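Local coordinates for alcohol oxidase (Myceliophthora thermophila, PDB 6F74), which binds FAD as a flavoprotein of the vanillyl alcohol oxidase type and probably uses it to oxidise alcohol substrates at the expense of oxygen, at residues 197-202 with 301-306; 255-260 with 487-492. All blocks are in the same frame, centred on the assembly; numbering follows the deposited sequence.

Interaction 1: 197-202 with 301-306; sequences SGWTGS and HIKVHP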
ATOM      1  N   SER A 197      -2.549 -18.371 -19.731  1.00 31.41           N
ATOM      2  CA  SER A 197      -2.400 -18.364 -18.272  1.00 30.56           C
ATOM      3  C   SER A 197      -2.242 -19.743 -17.687  1.00 31.12           C
ATOM      4  O   SER A 197      -1.652 -19.885 -16.595  1.00 30.56           O
ATOM      5  CB  SER A 197      -3.610 -17.716 -17.596  1.00 29.89           C
ATOM      6  OG  SER A 197      -4.751 -18.552 -17.710  1.00 30.65           O
ATOM      7  N   GLY A 198      -2.839 -20.744 -18.352  1.00 32.25           N
ATOM      8  CA  GLY A 198      -2.849 -22.111 -17.849  1.00 32.92           C
ATOM      9  C   GLY A 198      -3.843 -22.292 -16.701  1.00 32.52           C
ATOM     10  O   GLY A 198      -3.846 -23.340 -16.046  1.00 32.91           O
ATOM     11  N   TRP A 199      -4.694 -21.280 -16.463  1.00 31.81           N
ATOM     12  CA  TRP A 199      -5.559 -21.254 -15.293  1.00 31.32           C
ATOM     13  C   TRP A 199      -6.954 -21.685 -15.705  1.00 32.13           C
ATOM     14  O   TRP A 199      -7.612 -20.978 -16.473  1.00 32.20           O
ATOM     15  CB  TRP A 199      -5.606 -19.850 -14.684  1.00 30.06           C
ATOM     16  CG  TRP A 199      -6.482 -19.755 -13.450  1.00 29.58           C
ATOM     17  CD1 TRP A 199      -7.706 -19.147 -13.351  1.00 29.42           C
ATOM     18  CD2 TRP A 199      -6.186 -20.275 -12.151  1.00 29.24           C
ATOM     19  NE1 TRP A 199      -8.197 -19.267 -12.074  1.00 29.04           N
ATOM     20  CE2 TRP A 199      -7.284 -19.953 -11.314  1.00 28.91           C
ATOM     21  CE3 TRP A 199      -5.108 -20.997 -11.616  1.00 29.24           C
ATOM     22  CZ2 TRP A 199      -7.330 -20.317  -9.968  1.00 28.58           C
ATOM     23  CZ3 TRP A 199      -5.156 -21.367 -10.266  1.00 28.89           C
ATOM     24  CH2 TRP A 199      -6.278 -21.049  -9.476  1.00 28.58           C
ATOM     25  N   THR A 200      -7.406 -22.831 -15.178  1.00 32.78           N
ATOM     26  CA  THR A 200      -8.771 -23.298 -15.462  1.00 33.64           C
ATOM     27  C   THR A 200      -9.596 -23.357 -14.165  1.00 33.25           C
ATOM     28  O   THR A 200     -10.645 -24.028 -14.105  1.00 34.06           O
ATOM     29  CB  THR A 200      -8.746 -24.658 -16.161  1.00 35.06           C
ATOM     30  OG1 THR A 200      -7.944 -25.540 -15.356  1.00 35.06           O
ATOM     31  CG2 THR A 200      -8.238 -24.535 -17.648  1.00 35.69           C
ATOM     32  N   GLY A 201      -9.120 -22.643 -13.141  1.00 32.07           N
ATOM     33  CA  GLY A 201      -9.861 -22.496 -11.903  1.00 31.60           C
ATOM     34  C   GLY A 201     -10.840 -21.357 -11.995  1.00 31.18           C
ATOM     35  O   GLY A 201     -11.070 -20.790 -13.086  1.00 31.38           O
ATOM     36  N   SER A 202     -11.428 -21.017 -10.845  1.00 30.65           N
ATOM     37  CA  SER A 202     -12.415 -19.953 -10.777  1.00 30.28           C
ATOM     38  C   SER A 202     -11.765 -18.565 -10.843  1.00 29.19           C
ATOM     39  O   SER A 202     -10.536 -18.417 -10.707  1.00 28.62           O
ATOM     40  CB  SER A 202     -13.259 -20.096  -9.506  1.00 30.20           C
ATOM     41  OG  SER A 202     -13.955 -21.330  -9.449  1.00 31.28           O
ATOM     42  N   HIS A 301      -9.495  -9.244 -14.022  1.00 24.63           N
ATOM     43  CA  HIS A 301      -9.935 -10.554 -13.599  1.00 25.22           C
ATOM     44  C   HIS A 301      -8.852 -11.104 -12.664  1.00 24.87           C
ATOM     45  O   HIS A 301      -7.674 -11.043 -13.015  1.00 24.70           O
ATOM     46  CB  HIS A 301     -10.066 -11.485 -14.794  1.00 26.20           C
ATOM     47  CG  HIS A 301     -11.229 -11.199 -15.688  1.00 26.75           C
ATOM     48  ND1 HIS A 301     -11.438  -9.980 -16.303  1.00 26.43           N
ATOM     49  CD2 HIS A 301     -12.201 -12.022 -16.139  1.00 27.70           C
ATOM     50  CE1 HIS A 301     -12.511 -10.061 -17.084  1.00 27.14           C
ATOM     51  NE2 HIS A 301     -13.000 -11.289 -16.994  1.00 27.93           N
ATOM     52  N   ILE A 302      -9.245 -11.652 -11.503  1.00 24.81           N
ATOM     53  CA  ILE A 302      -8.321 -12.293 -10.566  1.00 24.57           C
ATOM     54  C   ILE A 302      -8.628 -13.780 -10.395  1.00 25.33           C
ATOM     55  O   ILE A 302      -9.788 -14.176 -10.384  1.00 25.85           O
ATOM     56  CB  ILE A 302      -8.314 -11.633  -9.158  1.00 23.79           C
ATOM     57  CG1 ILE A 302      -9.726 -11.553  -8.575  1.00 23.94           C
ATOM     58  CG2 ILE A 302      -7.661 -10.254  -9.223  1.00 23.05           C
ATOM     59  CD1 ILE A 302      -9.779 -11.291  -7.082  1.00 23.42           C
ATOM     60  N   LYS A 303      -7.578 -14.584 -10.228  1.00 25.44           N
ATOM     61  CA  LYS A 303      -7.722 -15.956  -9.743  1.00 26.03           C
ATOM     62  C   LYS A 303      -8.369 -15.920  -8.375  1.00 25.69           C
ATOM     63  O   LYS A 303      -8.050 -15.051  -7.540  1.00 24.88           O
ATOM     64  CB  LYS A 303      -6.366 -16.633  -9.578  1.00 26.03           C
ATOM     65  CG  LYS A 303      -5.605 -16.875 -10.838  1.00 26.51           C
ATOM     66  CD  LYS A 303      -4.272 -17.557 -10.537  1.00 26.55           C
ATOM     67  CE  LYS A 303      -3.323 -17.548 -11.730  1.00 26.91           C
ATOM     68  NZ  LYS A 303      -1.888 -17.342 -11.211  1.00 26.41           N
ATOM     69  N   VAL A 304      -9.296 -16.840  -8.152  1.00 26.37           N
ATOM     70  CA  VAL A 304      -9.786 -17.123  -6.797  1.00 26.22           C
ATOM     71  C   VAL A 304      -9.621 -18.612  -6.549  1.00 26.92           C
ATOM     72  O   VAL A 304      -9.531 -19.404  -7.486  1.00 27.68           O
ATOM     73  CB  VAL A 304     -11.212 -16.606  -6.519  1.00 26.32           C
ATOM     74  CG1 VAL A 304     -11.196 -15.095  -6.558  1.00 25.53           C
ATOM     75  CG2 VAL A 304     -12.248 -17.166  -7.484  1.00 27.30           C
ATOM     76  N   HIS A 305      -9.533 -18.976  -5.273  1.00 26.69           N
ATOM     77  CA  HIS A 305      -9.007 -20.267  -4.868  1.00 27.14           C
ATOM     78  C   HIS A 305      -9.996 -21.034  -4.000  1.00 27.64           C
ATOM     79  O   HIS A 305     -10.723 -20.414  -3.240  1.00 27.31           O
ATOM     80  CB  HIS A 305      -7.692 -20.027  -4.125  1.00 26.40           C
ATOM     81  CG  HIS A 305      -6.661 -19.351  -4.964  1.00 26.01           C
ATOM     82  ND1 HIS A 305      -5.781 -20.041  -5.767  1.00 26.46           N
ATOM     83  CD2 HIS A 305      -6.397 -18.038  -5.153  1.00 25.30           C
ATOM     84  CE1 HIS A 305      -5.020 -19.177  -6.412  1.00 26.04           C
ATOM     85  NE2 HIS A 305      -5.373 -17.953  -6.062  1.00 25.32           N
ATOM     86  N   PRO A 306      -9.995 -22.377  -4.079  1.00 28.48           N
ATOM     87  CA  PRO A 306     -10.894 -23.169  -3.232  1.00 29.03           C
ATOM     88  C   PRO A 306     -10.778 -22.787  -1.753  1.00 28.31           C
ATOM     89  O   PRO A 306      -9.674 -22.532  -1.271  1.00 27.63           O
ATOM     90  CB  PRO A 306     -10.395 -24.618  -3.435  1.00 29.84           C
ATOM     91  CG  PRO A 306      -9.665 -24.605  -4.746  1.00 30.02           C
ATOM     92  CD  PRO A 306      -9.047 -23.232  -4.825  1.00 28.95           C
TER
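W199 lays one face of its indole over the aliphatic stem of K303, a compact example of a tryptophan folded down from a loop onto a strand. CG of K303 stands 3.6 Å from the centroid of the five-membered ring, only 13° off the normal, a CH-pi contact over the face, while CD runs on towards CE3 of W199. The backbone N of G201 lies over the opposite face, offset towards the rim. With CG anti to the backbone N (chi1 -179°), the ring swings back over its own turn and NE1 donates to S202 O at 2.8 Å, the acceptor lying in the ring plane. From the other face of that carbonyl, V304 N makes a nearly straight bond to S202 O of 3.2 Å. At the far end of the indole, the six-membered ring of W199 turns an edge to the face of H305, an offset edge-to-face pair with planes 62° apart. CB of S202 meets CG2 of V304 at 3.7 Å. A leucine in place of W199 is likely to leave S202 O without one of its two donors and the K303 stem without its flat cover. At the polar ends, K303 NZ bonds to D258 O and H305 NE2 to Q259 OE1. The contact thus closes the hairpin loop before strand 203-208 onto the antiparallel neighbour 296-306, in the sheet of the FAD-binding part. Its chemistry implies a carbonyl gripped from two faces, with the indole's rotation fixed by its own N-H.

Interaction 2: 255-260 with 487-492; sequences LGADQV and SGLHPA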
ATOM      1  N   LEU A 255       1.242 -13.553  -4.450  1.00 22.11           N
ATOM      2  CA  LEU A 255       1.027 -12.125  -4.257  1.00 21.50           C
ATOM      3  C   LEU A 255      -0.082 -11.620  -5.173  1.00 21.56           C
ATOM      4  O   LEU A 255      -0.411 -12.245  -6.174  1.00 22.08           O
ATOM      5  CB  LEU A 255       2.290 -11.300  -4.520  1.00 21.28           C
ATOM      6  CG  LEU A 255       3.334 -10.989  -3.419  1.00 20.96           C
ATOM      7  CD1 LEU A 255       3.983  -9.652  -3.679  1.00 20.62           C
ATOM      8  CD2 LEU A 255       2.865 -10.998  -1.992  1.00 20.63           C
ATOM      9  N   GLY A 256      -0.623 -10.458  -4.812  1.00 21.05           N
ATOM     10  CA  GLY A 256      -1.742  -9.847  -5.522  1.00 21.06           C
ATOM     11  C   GLY A 256      -1.486  -9.651  -7.006  1.00 21.35           C
ATOM     12  O   GLY A 256      -2.317  -9.952  -7.854  1.00 21.75           O
ATOM     13  N   ALA A 257      -0.309  -9.164  -7.311  1.00 21.21           N
ATOM     14  CA  ALA A 257       0.112  -8.979  -8.709  1.00 21.54           C
ATOM     15  C   ALA A 257      -0.013 -10.242  -9.512  1.00 22.27           C
ATOM     16  O   ALA A 257      -0.372 -10.187 -10.679  1.00 22.65           O
ATOM     17  CB  ALA A 257       1.532  -8.482  -8.783  1.00 21.40           C
ATOM     18  N   ASP A 258       0.290 -11.376  -8.900  1.00 22.54           N
ATOM     19  CA  ASP A 258       0.203 -12.657  -9.587  1.00 23.32           C
ATOM     20  C   ASP A 258      -1.183 -13.291  -9.629  1.00 23.67           C
ATOM     21  O   ASP A 258      -1.356 -14.291 -10.286  1.00 24.40           O
ATOM     22  CB  ASP A 258       1.262 -13.625  -9.023  1.00 23.56           C
ATOM     23  CG  ASP A 258       2.677 -13.254  -9.444  1.00 23.58           C
ATOM     24  OD1 ASP A 258       2.842 -12.518 -10.463  1.00 23.63           O
ATOM     25  OD2 ASP A 258       3.613 -13.722  -8.766  1.00 23.60           O
ATOM     26  N   GLN A 259      -2.149 -12.689  -8.944  1.00 23.23           N
ATOM     27  CA  GLN A 259      -3.554 -13.070  -9.084  1.00 23.59           C
ATOM     28  C   GLN A 259      -4.176 -12.537 -10.362  1.00 23.86           C
ATOM     29  O   GLN A 259      -5.156 -13.087 -10.844  1.00 24.43           O
ATOM     30  CB  GLN A 259      -4.367 -12.606  -7.872  1.00 23.09           C
ATOM     31  CG  GLN A 259      -3.840 -13.092  -6.522  1.00 22.83           C
ATOM     32  CD  GLN A 259      -3.692 -14.583  -6.413  1.00 23.46           C
ATOM     33  OE1 GLN A 259      -4.421 -15.336  -7.021  1.00 24.12           O
ATOM     34  NE2 GLN A 259      -2.771 -15.010  -5.568  1.00 23.29           N
ATOM     35  N   VAL A 260      -3.587 -11.494 -10.933  1.00 23.50           N
ATOM     36  CA  VAL A 260      -4.183 -10.801 -12.068  1.00 23.66           C
ATOM     37  C   VAL A 260      -4.037 -11.657 -13.326  1.00 24.53           C
ATOM     38  O   VAL A 260      -2.934 -11.950 -13.764  1.00 24.74           O
ATOM     39  CB  VAL A 260      -3.556  -9.406 -12.295  1.00 23.06           C
ATOM     40  CG1 VAL A 260      -4.261  -8.665 -13.433  1.00 23.23           C
ATOM     41  CG2 VAL A 260      -3.623  -8.561 -11.032  1.00 22.28           C
ATOM     42  N   SER A 487       4.860 -12.469 -15.153  1.00 25.75           N
ATOM     43  CA  SER A 487       4.877 -11.581 -13.998  1.00 24.83           C
ATOM     44  C   SER A 487       5.950 -10.509 -14.066  1.00 24.54           C
ATOM     45  O   SER A 487       7.044 -10.745 -14.575  1.00 25.05           O
ATOM     46  CB  SER A 487       5.105 -12.396 -12.733  1.00 24.68           C
ATOM     47  OG  SER A 487       5.063 -11.567 -11.611  1.00 23.86           O
ATOM     48  N   GLY A 488       5.630  -9.341 -13.517  1.00 23.78           N
ATOM     49  CA  GLY A 488       6.570  -8.239 -13.391  1.00 23.46           C
ATOM     50  C   GLY A 488       7.117  -8.011 -11.995  1.00 22.95           C
ATOM     51  O   GLY A 488       7.700  -6.954 -11.746  1.00 22.62           O
ATOM     52  N   LEU A 489       6.961  -8.998 -11.092  1.00 22.95           N
ATOM     53  CA  LEU A 489       7.265  -8.779  -9.683  1.00 22.44           C
ATOM     54  C   LEU A 489       8.757  -8.747  -9.477  1.00 22.68           C
ATOM     55  O   LEU A 489       9.483  -9.574 -10.022  1.00 23.32           O
ATOM     56  CB  LEU A 489       6.658  -9.854  -8.771  1.00 22.41           C
ATOM     57  CG  LEU A 489       5.205  -9.668  -8.319  1.00 21.99           C
ATOM     58  CD1 LEU A 489       4.733 -10.926  -7.638  1.00 22.18           C
ATOM     59  CD2 LEU A 489       5.063  -8.485  -7.366  1.00 21.29           C
ATOM     60  N   HIS A 490       9.198  -7.773  -8.679  1.00 22.22           N
ATOM     61  CA  HIS A 490      10.599  -7.674  -8.224  1.00 22.42           C
ATOM     62  C   HIS A 490      11.155  -9.073  -7.916  1.00 22.91           C
ATOM     63  O   HIS A 490      10.552  -9.811  -7.130  1.00 22.73           O
ATOM     64  CB  HIS A 490      10.655  -6.803  -6.974  1.00 21.83           C
ATOM     65  CG  HIS A 490      12.016  -6.262  -6.653  1.00 22.02           C
ATOM     66  ND1 HIS A 490      13.141  -7.060  -6.551  1.00 22.57           N
ATOM     67  CD2 HIS A 490      12.405  -5.012  -6.325  1.00 21.78           C
ATOM     68  CE1 HIS A 490      14.179  -6.299  -6.238  1.00 22.68           C
ATOM     69  NE2 HIS A 490      13.753  -5.055  -6.073  1.00 22.20           N
ATOM     70  N   PRO A 491      12.268  -9.472  -8.580  1.00 23.58           N
ATOM     71  CA  PRO A 491      12.909 -10.767  -8.309  1.00 24.13           C
ATOM     72  C   PRO A 491      13.082 -11.147  -6.816  1.00 23.83           C
ATOM     73  O   PRO A 491      12.876 -12.314  -6.441  1.00 24.04           O
ATOM     74  CB  PRO A 491      14.274 -10.606  -8.958  1.00 24.78           C
ATOM     75  CG  PRO A 491      14.042  -9.671 -10.090  1.00 24.78           C
ATOM     76  CD  PRO A 491      12.977  -8.734  -9.636  1.00 23.94           C
ATOM     77  N   ALA A 492      13.467 -10.178  -5.988  1.00 23.40           N
ATOM     78  CA  ALA A 492      13.678 -10.428  -4.564  1.00 23.14           C
ATOM     79  C   ALA A 492      12.483 -11.082  -3.856  1.00 22.77           C
ATOM     80  O   ALA A 492      12.666 -11.824  -2.909  1.00 22.81           O
ATOM     81  CB  ALA A 492      14.073  -9.143  -3.858  1.00 22.75           C
TER
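S487 and L489 reach the short helical turn 256-259 through different first torsions. In S487, OG stands anti to the backbone N (chi1 -177°) and extends to D258; in L489, CG lies beside the backbone N (chi1 -85°), and the two methyls fall on L255, A257 and D258. S487 OG donates to D258 OD1 at 2.7 Å, on the syn lone pair, the side facing the other oxygen. The same hydroxyl accepts from L489 N at 3.2 Å, so one oxygen both closes an ST turn within 487-489 and ties that turn to the helix. Such two-way use of a serine illustrates how a loop without regular structure can be given a definite shape where it meets a neighbour. The pairing spans a domain boundary of the VAO-type fold: 255-260 belongs to the FAD-binding part, whereas 487-492 precedes strand 498-503 of the seven-stranded antiparallel sheet. L489 supplies the apolar half, its CD2 packing on CB of A257 at 3.8 Å and its CD1 on CB of L255 at 4.0 Å. CD1 also lies beside OD2 of D258, so a methyl borders the buried carboxylate. That carboxylate is flanked by two arginines, R494 bridging to OD2 and R288 to OD1, which would be expected to favour its ionised form. L255 adjoins H246, an FAD-binding residue, and the side chain of L255 lies about 7 Å from the bound FAD.

How the interactions relate
From the N terminus the chain first meets 197-202, in the loop before strand 203-208, then 255-260, then 301-306 at the end of strand 296-306, and last 487-492. Interaction 1 closes a loop of 98 intervening residues, all the way from the hairpin to the later strand, and interaction 2 one of 226. The second opens inside the first and closes far beyond it, so the two cross rather than nest. They touch directly: K303 N bonds to Q259 O, at 2.9 Å. The hairpin loop, strand 296-306, the turn 256-259 and the segment leading to the seven-stranded sheet thereby form a continuous chain of contacts across both domains.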